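Local coordinates for protein dTDP-4-dehydrorhamnose reductase (Yersinia enterocolitica, PDB 5U9C) that probably catalyses the NADPH-dependent reduction of dTDP-4-dehydro-beta-L-rhamnose to dTDP-beta-L-rhamnose, the closing step of dTDP-L-rhamnose biosynthesis, at residues Asp188-Ser192 with Arg256-Ile262; Phe226-Cys230 with Asp241-Val245; Phe217-Ile223 with Pro276-Asp282; Ser117-Leu121 with Gly213-Phe217; Ala79-His84 with Ser133-Gly137. All coordinates share one frame; numbering follows the deposited sequence. Where two conformers were deposited one is given.

Contact 1: Asp188-Ser192 with Arg256-Ile262; sequences DRLGS and RPYSEGI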
# COMPACT_ATOMS: atom_id res chain seq x y z
N ASP D 188 21.83 -0.57 -0.36
CA ASP D 188 20.39 -0.78 -0.58
C ASP D 188 19.49 0.46 -0.50
O ASP D 188 18.30 0.33 -0.21
CB ASP D 188 19.89 -1.91 0.34
CG ASP D 188 19.98 -1.56 1.83
OD1 ASP D 188 20.32 -0.41 2.17
OD2 ASP D 188 19.67 -2.44 2.67
N ARG D 189 20.06 1.63 -0.73
CA ARG D 189 19.33 2.90 -0.83
C ARG D 189 19.95 3.60 -2.06
O ARG D 189 21.17 3.76 -2.14
CB ARG D 189 19.46 3.77 0.42
CG ARG D 189 18.87 3.15 1.68
CD ARG D 189 17.34 3.02 1.63
NE ARG D 189 16.74 2.42 2.83
CZ ARG D 189 16.53 1.12 3.04
NH1 ARG D 189 16.88 0.19 2.14
NH2 ARG D 189 15.97 0.73 4.18
N LEU D 190 19.12 3.97 -3.03
CA LEU D 190 19.59 4.57 -4.27
C LEU D 190 19.23 6.05 -4.38
O LEU D 190 18.28 6.53 -3.74
CB LEU D 190 18.98 3.82 -5.45
CG LEU D 190 19.16 2.29 -5.49
CD1 LEU D 190 18.32 1.66 -6.59
CD2 LEU D 190 20.61 1.96 -5.66
N GLY D 191 19.97 6.75 -5.23
CA GLY D 191 19.77 8.18 -5.47
C GLY D 191 20.52 8.61 -6.70
O GLY D 191 21.02 7.78 -7.45
N SER D 192 20.57 9.93 -6.92
CA SER D 192 21.27 10.54 -8.02
C SER D 192 22.18 11.63 -7.46
O SER D 192 21.82 12.32 -6.48
CB SER D 192 20.27 11.17 -9.00
OG SER D 192 19.45 10.17 -9.61
N ARG D 256 14.49 6.37 4.99
CA ARG D 256 15.03 6.68 3.66
C ARG D 256 14.30 5.77 2.65
O ARG D 256 14.08 4.59 2.93
CB ARG D 256 16.54 6.44 3.57
CG ARG D 256 17.45 7.20 4.55
CD ARG D 256 17.25 8.69 4.48
NE ARG D 256 18.41 9.45 4.97
CZ ARG D 256 18.73 9.66 6.24
NH1 ARG D 256 19.80 10.39 6.51
NH2 ARG D 256 18.02 9.16 7.24
N PRO D 257 13.92 6.30 1.49
CA PRO D 257 13.21 5.44 0.52
C PRO D 257 14.18 4.49 -0.19
O PRO D 257 15.39 4.68 -0.10
CB PRO D 257 12.65 6.46 -0.49
CG PRO D 257 13.61 7.61 -0.42
CD PRO D 257 14.21 7.65 0.96
N TYR D 258 13.66 3.46 -0.84
CA TYR D 258 14.51 2.55 -1.60
C TYR D 258 15.25 3.35 -2.67
O TYR D 258 16.39 3.04 -2.99
CB TYR D 258 13.72 1.37 -2.18
CG TYR D 258 13.18 0.47 -1.08
CD1 TYR D 258 14.05 -0.15 -0.18
CD2 TYR D 258 11.81 0.21 -0.95
CE1 TYR D 258 13.59 -0.97 0.83
CE2 TYR D 258 11.33 -0.62 0.07
CZ TYR D 258 12.24 -1.20 0.95
OH TYR D 258 11.83 -2.03 1.98
N SER D 259 14.59 4.37 -3.20
CA SER D 259 15.23 5.27 -4.12
C SER D 259 14.69 6.68 -4.10
O SER D 259 13.46 6.90 -3.97
CB SER D 259 15.12 4.76 -5.55
OG SER D 259 15.83 5.63 -6.40
N GLU D 260 15.61 7.63 -4.17
CA GLU D 260 15.25 9.04 -4.35
C GLU D 260 15.88 9.55 -5.65
O GLU D 260 16.10 10.75 -5.84
CB GLU D 260 15.58 9.91 -3.16
CG GLU D 260 17.04 9.91 -2.74
CD GLU D 260 17.32 11.00 -1.71
OE1 GLU D 260 17.93 10.67 -0.68
OE2 GLU D 260 16.88 12.18 -1.91
N GLY D 261 16.16 8.63 -6.56
CA GLY D 261 16.70 9.00 -7.85
C GLY D 261 15.78 9.98 -8.58
O GLY D 261 14.55 9.87 -8.52
N ILE D 262 16.39 10.98 -9.22
CA ILE D 262 15.65 11.94 -10.04
C ILE D 262 16.25 12.07 -11.44
O ILE D 262 17.46 11.92 -11.62
CB ILE D 262 15.57 13.34 -9.40
CG1 ILE D 262 16.94 13.81 -8.92
CG2 ILE D 262 14.58 13.34 -8.24
CD1 ILE D 262 16.95 15.29 -8.58
O HOH W 1 17.37 6.36 -1.19
O HOH W 2 18.65 11.63 -5.53
O HOH W 3 17.75 8.78 -11.42
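Leu190 is gripped through its backbone by Tyr258 and Glu260, the tight part of the contact. Leu190 N donates to Tyr258 O at 2.9 Å, and Glu260 N donates back to Leu190 O at 2.9 Å. Ser259 lies between them. Its OG accepts from Gly261 N at 3.0 Å in an ST turn and has a second partner in Leu116 O of the same chain. Ser192 and Gly261 continue the buried end, where a water links Ser192 N to Glu260 O.

The other end is looser. The Arg189 chain is bent at chi2 (-68°), and its CD is 3.1 Å from Pro257 O. Its guanidinium stands nearly upright to the Tyr258 ring, the planes 83° apart. NH1 donates to Asp188 O at 2.7 Å and lies near Asp188 OD1, with charge but no N-H directed at it. Both side chains stay partly exposed, and Leu116 and Lys115 of a second subunit pack on Leu190 and Tyr258. Arg256, which binds (R)-malate where that ligand is present, leads its tip away to Ala254 O and a salt bridge with Asp70. The chemistry implies a junction fixed by main-chain bonds and bridging water.

Contact 2: Phe226-Cys230 with Asp241-Val245; sequences FDIAC and DIIPV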
# COMPACT_ATOMS: atom_id res chain seq x y z
N PHE D 226 27.33 2.84 -2.13
CA PHE D 226 28.33 1.82 -2.38
C PHE D 226 28.94 1.98 -3.76
O PHE D 226 30.17 1.87 -3.92
CB PHE D 226 27.73 0.40 -2.20
CG PHE D 226 28.64 -0.70 -2.65
CD1 PHE D 226 29.80 -0.99 -1.92
CD2 PHE D 226 28.35 -1.46 -3.78
CE1 PHE D 226 30.65 -2.02 -2.33
CE2 PHE D 226 29.20 -2.48 -4.20
CZ PHE D 226 30.36 -2.77 -3.47
N ASP D 227 28.09 2.23 -4.76
CA ASP D 227 28.55 2.45 -6.15
C ASP D 227 29.48 3.66 -6.20
O ASP D 227 30.52 3.65 -6.86
CB ASP D 227 27.38 2.72 -7.11
CG ASP D 227 26.48 1.53 -7.31
OD1 ASP D 227 26.97 0.39 -7.38
OD2 ASP D 227 25.25 1.75 -7.43
N ILE D 228 29.09 4.72 -5.50
CA ILE D 228 29.88 5.95 -5.45
C ILE D 228 31.23 5.69 -4.76
O ILE D 228 32.29 6.14 -5.25
CB ILE D 228 29.09 7.08 -4.74
CG1 ILE D 228 27.86 7.45 -5.59
CG2 ILE D 228 29.99 8.29 -4.52
CD1 ILE D 228 26.89 8.39 -4.88
N ALA D 229 31.21 4.97 -3.63
CA ALA D 229 32.47 4.69 -2.92
C ALA D 229 33.41 3.88 -3.81
O ALA D 229 34.60 4.18 -3.88
CB ALA D 229 32.22 3.98 -1.61
N CYS D 230 32.87 2.89 -4.52
CA CYS D 230 33.68 2.06 -5.43
C CYS D 230 34.33 2.90 -6.53
O CYS D 230 35.50 2.69 -6.87
CB CYS D 230 32.85 0.93 -6.05
SG CYS D 230 32.37 -0.36 -4.87
N ASP D 241 39.49 -2.75 1.18
CA ASP D 241 38.19 -3.30 0.76
C ASP D 241 37.09 -2.24 0.86
O ASP D 241 37.07 -1.46 1.81
CB ASP D 241 37.81 -4.48 1.67
CG ASP D 241 38.84 -5.60 1.63
OD1 ASP D 241 39.39 -5.87 0.55
OD2 ASP D 241 39.08 -6.22 2.68
N ILE D 242 36.21 -2.21 -0.14
CA ILE D 242 35.01 -1.35 -0.07
C ILE D 242 33.89 -2.40 0.08
O ILE D 242 33.66 -3.20 -0.82
CB ILE D 242 34.84 -0.43 -1.28
CG1 ILE D 242 36.02 0.53 -1.32
CG2 ILE D 242 33.53 0.35 -1.12
CD1 ILE D 242 36.07 1.43 -2.52
N ILE D 243 33.23 -2.37 1.22
CA ILE D 243 32.26 -3.38 1.61
C ILE D 243 30.82 -2.87 1.47
O ILE D 243 30.50 -1.84 2.07
CB ILE D 243 32.52 -3.77 3.10
CG1 ILE D 243 33.97 -4.29 3.28
CG2 ILE D 243 31.52 -4.80 3.62
CD1 ILE D 243 34.38 -4.55 4.73
N PRO D 244 29.96 -3.58 0.71
CA PRO D 244 28.56 -3.16 0.61
C PRO D 244 27.80 -3.60 1.85
O PRO D 244 27.92 -4.75 2.24
CB PRO D 244 28.05 -3.90 -0.64
CG PRO D 244 28.90 -5.12 -0.75
CD PRO D 244 30.23 -4.80 -0.09
N VAL D 245 27.10 -2.69 2.50
CA VAL D 245 26.31 -3.05 3.66
C VAL D 245 24.87 -2.60 3.52
O VAL D 245 24.58 -1.65 2.79
CB VAL D 245 26.89 -2.45 4.96
CG1 VAL D 245 28.30 -2.97 5.18
CG2 VAL D 245 26.88 -0.92 4.95
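Phe226 and Pro244 make the CH-pi contact between helix 225-235 and strand 241-245. Pro244 CB sits over the middle of the Phe226 ring, 3.6 Å from its centroid and only 10° off the ring normal. The two side chains lie side by side and point the same way. CG of Phe226 is anti to the backbone N (chi1 171°), which swings the ring across to the strand. The opposite face of the ring is met by Cys230 SG from the next helical turn, offset toward the rim. The ring is thus held between a proline and a sulfur.

The aliphatic contacts centre on Ile242, which points at the helix. Its CG2 branch reaches three side chains. It is 3.9 Å from Phe226 CE1, 3.9 Å from Ala229 CB and 4.0 Å from Cys230 SG. The other branch ends in CD1, which lies against the helix backbone, 3.4 Å from Ala229 O.

Polar contact is slight. Ile242 O lies at the edge of the Phe226 ring, near its plane, 3.6 Å from CE1. No hydrogen bond crosses between the segments. The strand instead bonds to strand 182-186 through Asp241 and Ile243.

The helix runs antiparallel to the strand, at 174°, with the short axes 8.8 Å apart. Ala229 also packs near Phe168, an (R)-malate-binding residue. A helix laid along a strand that pairs in parallel with its neighbour is typical of alpha/beta architecture, here away from the main Rossmann sheet.

Contact 3: Phe217-Ile223 with Pro276-Asp282; sequences FASSGTI and PSLWKSD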
# COMPACT_ATOMS: atom_id res chain seq x y z
N PHE D 217 17.72 18.74 -11.39
CA PHE D 217 19.08 18.93 -11.87
C PHE D 217 20.00 17.89 -11.21
O PHE D 217 20.35 18.00 -10.01
CB PHE D 217 19.58 20.37 -11.64
CG PHE D 217 20.89 20.68 -12.35
CD1 PHE D 217 22.10 20.27 -11.81
CD2 PHE D 217 20.90 21.32 -13.57
CE1 PHE D 217 23.29 20.52 -12.45
CE2 PHE D 217 22.10 21.58 -14.22
CZ PHE D 217 23.29 21.18 -13.66
N ALA D 218 20.36 16.87 -11.98
CA ALA D 218 21.21 15.79 -11.49
C ALA D 218 21.89 15.02 -12.61
O ALA D 218 21.37 14.95 -13.74
CB ALA D 218 20.38 14.81 -10.66
N SER D 219 23.04 14.43 -12.28
CA SER D 219 23.75 13.59 -13.23
C SER D 219 22.88 12.36 -13.54
O SER D 219 22.07 11.93 -12.72
CB SER D 219 25.10 13.15 -12.65
OG SER D 219 25.92 14.25 -12.33
N SER D 220 23.08 11.81 -14.73
CA SER D 220 22.33 10.65 -15.17
C SER D 220 22.81 9.39 -14.43
O SER D 220 24.01 9.12 -14.38
CB SER D 220 22.50 10.47 -16.69
OG SER D 220 21.84 9.31 -17.15
N GLY D 221 21.87 8.64 -13.86
CA GLY D 221 22.22 7.42 -13.14
C GLY D 221 21.55 7.35 -11.78
O GLY D 221 21.47 8.36 -11.07
N THR D 222 21.04 6.17 -11.46
CA THR D 222 20.41 5.88 -10.17
C THR D 222 21.35 4.88 -9.54
O THR D 222 21.39 3.73 -9.96
CB THR D 222 19.00 5.31 -10.35
OG1 THR D 222 18.25 6.26 -11.09
CG2 THR D 222 18.33 5.09 -9.03
N ILE D 223 22.05 5.32 -8.50
CA ILE D 223 23.12 4.56 -7.88
C ILE D 223 23.09 4.59 -6.36
O ILE D 223 22.39 5.39 -5.78
CB ILE D 223 24.48 5.15 -8.35
CG1 ILE D 223 24.49 6.66 -8.04
CG2 ILE D 223 24.66 4.88 -9.83
CD1 ILE D 223 25.64 7.45 -8.53
N PRO D 276 24.08 18.64 -16.77
CA PRO D 276 24.91 17.63 -16.12
C PRO D 276 25.23 16.55 -17.14
O PRO D 276 24.67 16.55 -18.24
CB PRO D 276 24.01 17.07 -15.02
CG PRO D 276 22.68 17.70 -15.20
CD PRO D 276 22.66 18.42 -16.49
N SER D 277 26.08 15.63 -16.76
CA SER D 277 26.48 14.55 -17.67
C SER D 277 26.21 13.19 -16.97
O SER D 277 25.24 13.05 -16.21
CB SER D 277 27.95 14.78 -18.06
OG SER D 277 28.43 13.77 -18.91
N LEU D 278 27.03 12.18 -17.26
CA LEU D 278 26.90 10.86 -16.65
C LEU D 278 27.48 10.93 -15.22
O LEU D 278 28.46 11.66 -14.99
CB LEU D 278 27.62 9.82 -17.48
CG LEU D 278 27.16 9.70 -18.95
CD1 LEU D 278 28.09 8.78 -19.75
CD2 LEU D 278 25.71 9.22 -19.06
N TRP D 279 26.88 10.21 -14.28
CA TRP D 279 27.35 10.28 -12.87
C TRP D 279 28.85 9.98 -12.70
O TRP D 279 29.52 10.71 -12.00
CB TRP D 279 26.50 9.39 -11.94
CG TRP D 279 26.77 7.93 -12.02
CD1 TRP D 279 26.22 7.03 -12.89
CD2 TRP D 279 27.66 7.19 -11.19
NE1 TRP D 279 26.71 5.78 -12.64
CE2 TRP D 279 27.59 5.84 -11.59
CE3 TRP D 279 28.52 7.54 -10.14
CZ2 TRP D 279 28.35 4.83 -10.99
CZ3 TRP D 279 29.26 6.53 -9.51
CH2 TRP D 279 29.17 5.19 -9.95
N LYS D 280 29.36 8.95 -13.36
CA LYS D 280 30.79 8.61 -13.25
C LYS D 280 31.71 9.72 -13.74
O LYS D 280 32.73 9.99 -13.10
CB LYS D 280 31.15 7.30 -13.96
CG LYS D 280 30.88 6.07 -13.13
CD LYS D 280 31.53 4.84 -13.75
CE LYS D 280 31.40 3.63 -12.84
NZ LYS D 280 32.13 2.47 -13.40
N SER D 281 31.36 10.36 -14.84
CA SER D 281 32.17 11.46 -15.38
C SER D 281 32.11 12.67 -14.46
O SER D 281 33.13 13.28 -14.22
CB SER D 281 31.68 11.92 -16.76
OG SER D 281 31.50 10.82 -17.62
N ASP D 282 30.91 13.04 -14.00
CA ASP D 282 30.76 14.20 -13.11
C ASP D 282 31.48 13.98 -11.77
O ASP D 282 32.13 14.89 -11.24
CB ASP D 282 29.28 14.56 -12.91
CG ASP D 282 28.60 15.01 -14.21
OD1 ASP D 282 29.31 15.45 -15.14
OD2 ASP D 282 27.35 14.94 -14.31
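Trp279 turns one face of its indole to Ile223. CD1 of Ile223 is 3.3 Å from CE3 of the indole, over the six-membered ring but toward its rim, and the CG2 branch reaches the NE1 and CE2 side. This is the N-terminus of helix 279-288, with Leu278 at the N-cap position, docked on the loop that leaves the last strand of the Rossmann sheet. CG1 of Ile223 (chi1 54°) and CG of Trp279 (chi1 76°) each sit between the backbone N and the carbonyl carbon, and this brings the isoleucine branches onto the indole.

Backbone bonds flank this CH-pi contact. Ser220 N donates to Ser277 O at 2.9 Å, and Trp279 N returns a bond to Ser220 O at 3.1 Å. Ser220 O also lies at the indole edge, in its plane. At the other end, Pro276 CG packs over one face of the Phe217 ring, 3.9 Å from the centroid.

Asp282 OD2 takes two donors. Ser219 OG is on its anti lone pair, at a very short 2.5 Å whose exact length is doubtful. Ser277 N bonds firmly to the syn lone pair, at 2.8 Å.

Contact 4: Ser117-Leu121 with Gly213-Phe217; sequences SYNEL and GTLHF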
# COMPACT_ATOMS: atom_id res chain seq x y z
N SER D 117 13.07 5.94 -10.05
CA SER D 117 13.45 7.28 -10.48
C SER D 117 12.20 8.13 -10.67
O SER D 117 11.15 7.59 -11.01
CB SER D 117 14.20 7.18 -11.81
OG SER D 117 14.87 8.37 -12.05
N TYR D 118 12.33 9.44 -10.47
CA TYR D 118 11.22 10.38 -10.60
C TYR D 118 11.57 11.58 -11.51
O TYR D 118 12.66 12.18 -11.39
CB TYR D 118 10.83 10.93 -9.21
CG TYR D 118 10.45 9.85 -8.21
CD1 TYR D 118 11.41 9.24 -7.42
CD2 TYR D 118 9.12 9.44 -8.08
CE1 TYR D 118 11.08 8.23 -6.54
CE2 TYR D 118 8.77 8.43 -7.19
CZ TYR D 118 9.75 7.84 -6.41
OH TYR D 118 9.39 6.85 -5.53
N ASN D 119 10.65 11.94 -12.41
CA ASN D 119 10.82 13.13 -13.24
C ASN D 119 9.86 14.25 -12.78
O ASN D 119 9.10 14.06 -11.80
CB ASN D 119 10.71 12.79 -14.73
CG ASN D 119 9.34 12.33 -15.14
OD1 ASN D 119 8.32 12.90 -14.71
ND2 ASN D 119 9.30 11.32 -16.01
N GLU D 120 9.90 15.40 -13.46
CA GLU D 120 9.08 16.55 -13.08
C GLU D 120 7.54 16.33 -13.15
O GLU D 120 6.79 17.09 -12.55
CB GLU D 120 9.48 17.83 -13.84
CG GLU D 120 10.92 18.33 -13.61
CD GLU D 120 11.95 17.75 -14.59
OE1 GLU D 120 11.70 16.69 -15.20
OE2 GLU D 120 13.04 18.35 -14.74
N LEU D 121 7.08 15.30 -13.86
CA LEU D 121 5.65 14.97 -13.90
C LEU D 121 5.20 14.10 -12.72
O LEU D 121 3.99 14.02 -12.43
CB LEU D 121 5.24 14.28 -15.21
CG LEU D 121 5.06 15.21 -16.39
CD1 LEU D 121 4.69 14.42 -17.65
CD2 LEU D 121 4.00 16.27 -16.09
N GLY D 213 9.60 27.88 -13.48
CA GLY D 213 8.99 26.55 -13.36
C GLY D 213 9.73 25.64 -12.40
O GLY D 213 10.35 26.12 -11.47
N THR D 214 9.64 24.33 -12.63
CA THR D 214 10.26 23.32 -11.77
C THR D 214 11.16 22.43 -12.61
O THR D 214 10.74 21.94 -13.67
CB THR D 214 9.20 22.50 -11.00
OG1 THR D 214 8.53 23.35 -10.05
CG2 THR D 214 9.84 21.33 -10.22
N LEU D 215 12.38 22.21 -12.14
CA LEU D 215 13.35 21.36 -12.82
C LEU D 215 14.07 20.45 -11.85
O LEU D 215 14.21 20.75 -10.68
CB LEU D 215 14.41 22.22 -13.51
CG LEU D 215 14.03 22.99 -14.76
CD1 LEU D 215 15.09 24.03 -15.09
CD2 LEU D 215 13.82 22.03 -15.92
N HIS D 216 14.49 19.31 -12.37
CA HIS D 216 15.32 18.36 -11.65
C HIS D 216 16.71 18.54 -12.24
O HIS D 216 16.87 18.48 -13.46
CB HIS D 216 14.85 16.95 -11.96
CG HIS D 216 13.58 16.59 -11.28
ND1 HIS D 216 13.08 15.30 -11.28
CD2 HIS D 216 12.77 17.31 -10.47
CE1 HIS D 216 11.97 15.27 -10.57
NE2 HIS D 216 11.75 16.47 -10.07
N PHE D 217 17.72 18.74 -11.39
CA PHE D 217 19.08 18.93 -11.87
C PHE D 217 20.00 17.89 -11.21
O PHE D 217 20.35 18.00 -10.01
CB PHE D 217 19.58 20.37 -11.64
CG PHE D 217 20.89 20.68 -12.35
CD1 PHE D 217 22.10 20.27 -11.81
CD2 PHE D 217 20.90 21.32 -13.57
CE1 PHE D 217 23.29 20.52 -12.45
CE2 PHE D 217 22.10 21.58 -14.22
CZ PHE D 217 23.29 21.18 -13.66
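Glu120 and His216 lie flat against each other, their side chains running in opposing senses. The carboxylate and the imidazole are 19° from parallel. Glu120 CG lies over the ring face, 4.0 Å from the centroid and toward the rim. The Glu120 chain bends at chi2 (90°), which folds the carboxylate back over the base of the His216 side chain. From there OE2 accepts from His216 N at 2.9 Å, and the N-H comes from above the carboxylate plane. OE2 is also held by Ser264 OG, and OE1 by Ile265 N, so both oxygens of this buried acid have partners.

The imidazole is turned so that its edge faces the backbone of the other segment. Its ND1 makes a weak bond to Tyr118 O at 3.2 Å, strongly bent at 121°. Its stronger partner is Glu263 O. CE1 comes close to Asn119 C, at 3.2 Å, and NE2 is hydrogen-bonded to Arg153 NH1. These contacts fix the ring's rotation. The chain turns around the glutamate: Asn119 OD1 accepts from Leu121 N at 2.8 Å, an Asx turn.

Strand 213-217 is the outermost strand of the six-stranded parallel Rossmann sheet within this chain. It pairs with strand 149-154, and Leu215 packs on Phe202 of helix 196-209. Strand 117-118 pairs in parallel with strand 261-262, and Tyr129 of a third subunit packs on Asn119 and Leu121.

Contact 5: Ala79-His84 with Ser133-Gly137; sequences AGIYNH and SKLIG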
# COMPACT_ATOMS: atom_id res chain seq x y z
N ALA D 79 12.38 21.63 11.36
CA ALA D 79 12.20 21.45 9.92
C ALA D 79 11.12 22.39 9.36
O ALA D 79 11.28 23.02 8.30
CB ALA D 79 11.81 20.00 9.62
N GLY D 80 10.00 22.48 10.08
CA GLY D 80 8.89 23.32 9.68
C GLY D 80 9.24 24.80 9.68
O GLY D 80 9.03 25.50 8.70
N ILE D 81 9.78 25.27 10.79
CA ILE D 81 10.15 26.67 10.91
C ILE D 81 11.19 27.10 9.88
O ILE D 81 11.01 28.11 9.20
CB ILE D 81 10.70 26.97 12.31
CG1 ILE D 81 9.58 26.76 13.35
CG2 ILE D 81 11.24 28.40 12.36
CD1 ILE D 81 10.04 26.75 14.78
N TYR D 82 12.25 26.30 9.74
CA TYR D 82 13.36 26.65 8.86
C TYR D 82 13.09 26.48 7.38
O TYR D 82 13.56 27.29 6.58
CB TYR D 82 14.58 25.80 9.19
CG TYR D 82 15.40 26.23 10.39
CD1 TYR D 82 14.81 26.46 11.63
CD2 TYR D 82 16.79 26.31 10.30
CE1 TYR D 82 15.58 26.81 12.75
CE2 TYR D 82 17.57 26.66 11.41
CZ TYR D 82 16.96 26.90 12.62
OH TYR D 82 17.73 27.25 13.71
N ASN D 83 12.40 25.41 7.02
CA ASN D 83 12.18 25.09 5.60
C ASN D 83 10.84 25.51 5.07
O ASN D 83 10.70 25.78 3.87
CB ASN D 83 12.41 23.58 5.37
CG ASN D 83 13.83 23.15 5.73
OD1 ASN D 83 14.73 23.99 5.84
ND2 ASN D 83 14.04 21.84 5.95
N HIS D 84 9.83 25.54 5.95
CA HIS D 84 8.51 25.96 5.52
C HIS D 84 8.17 27.39 5.90
O HIS D 84 8.00 28.22 5.02
CB HIS D 84 7.43 25.01 6.00
CG HIS D 84 6.04 25.50 5.71
ND1 HIS D 84 4.99 25.29 6.57
CD2 HIS D 84 5.56 26.28 4.71
CE1 HIS D 84 3.90 25.84 6.07
NE2 HIS D 84 4.22 26.46 4.95
N SER D 133 8.88 19.08 4.69
CA SER D 133 9.17 20.50 4.90
C SER D 133 9.62 21.20 3.62
O SER D 133 9.23 22.34 3.36
CB SER D 133 10.18 20.70 6.04
OG SER D 133 11.51 20.28 5.69
N LYS D 134 10.42 20.51 2.81
CA LYS D 134 10.86 21.05 1.53
C LYS D 134 9.70 21.17 0.54
O LYS D 134 9.58 22.19 -0.19
CB LYS D 134 11.98 20.19 0.92
CG LYS D 134 13.30 20.16 1.70
CD LYS D 134 13.99 21.51 1.87
CE LYS D 134 14.38 22.14 0.54
NZ LYS D 134 15.18 23.38 0.70
N LEU D 135 8.84 20.15 0.53
CA LEU D 135 7.69 20.12 -0.39
C LEU D 135 6.70 21.22 -0.08
O LEU D 135 6.19 21.86 -0.98
CB LEU D 135 6.98 18.78 -0.33
CG LEU D 135 5.74 18.66 -1.22
CD1 LEU D 135 6.07 18.94 -2.67
CD2 LEU D 135 5.13 17.26 -1.07
N ILE D 136 6.38 21.43 1.19
CA ILE D 136 5.42 22.48 1.50
C ILE D 136 6.10 23.85 1.22
O ILE D 136 5.43 24.81 0.81
CB ILE D 136 4.82 22.34 2.92
CG1 ILE D 136 3.66 23.34 3.14
CG2 ILE D 136 5.88 22.51 3.99
CD1 ILE D 136 2.42 23.05 2.33
N GLY D 137 7.42 23.93 1.39
CA GLY D 137 8.15 25.16 1.06
C GLY D 137 7.98 25.42 -0.43
O GLY D 137 7.74 26.58 -0.85
O HOH W 4 13.85 25.07 2.63
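Asn83 reaches from helix 76-97 to Ser133 of helix 129-144. The two helices belong to the Rossmann-type domain, and their short axes cross at -38° and 8.3 Å. Tyr130 and Lys134 match the YxxxK pattern of short-chain dehydrogenases, so the contact probably includes part of that motif.

CB of Asn83 rests on the serine, 3.4 Å from Ser133 OG. CG follows beside the aliphatic part of Lys134. ND2 at the tip then donates to Ser133 OG at 3.0 Å. The bond is nearly straight, 166°, and the oxygen lies in the amide plane. OD1 accepts from Glu66 N, so the amide is held by both its ends. Ser133 OG in turn is bonded to Tyr130 O of its own helix. Ser133 CB also touches Ala79 O, at 3.4 Å.

The backbones come closer at the next residue, His84: its CA is 4.5 Å from that of Gly137, a turn on from Ser133. Ile136 has two conformers; in one, CG1 lies over a face of the His84 ring, a detail that is less certain. Residues of a fourth subunit cover this side: Tyr266 packs on His84 and Leu121 on Ile136. On the side of Lys134, NZ bonds to Leu104 O and donates to a water 2.9 Å away, which gives only a weak bond to Asn83 O.

Overall arrangement
Contacts 4 and 5 are buried, contacts 1 and 3 are partly buried, and contact 2 lies at the surface. Contact 4 holds the last strand of the Rossmann sheet, and contact 3 takes up the chain where it leaves that strand; they share Phe217. Contact 1 joins both: it bonds through Gly191 to Ile223 of contact 3 and through Gly261 to Tyr118 of contact 4. Contact 2 packs on contact 3 through Ile228. Contact 5 stands apart, touching none of the others. Chemistry follows place. Surface contact 2 is apolar, contact 1 relies on backbone and water, and buried contacts 4 and 5 use directed polar side chains.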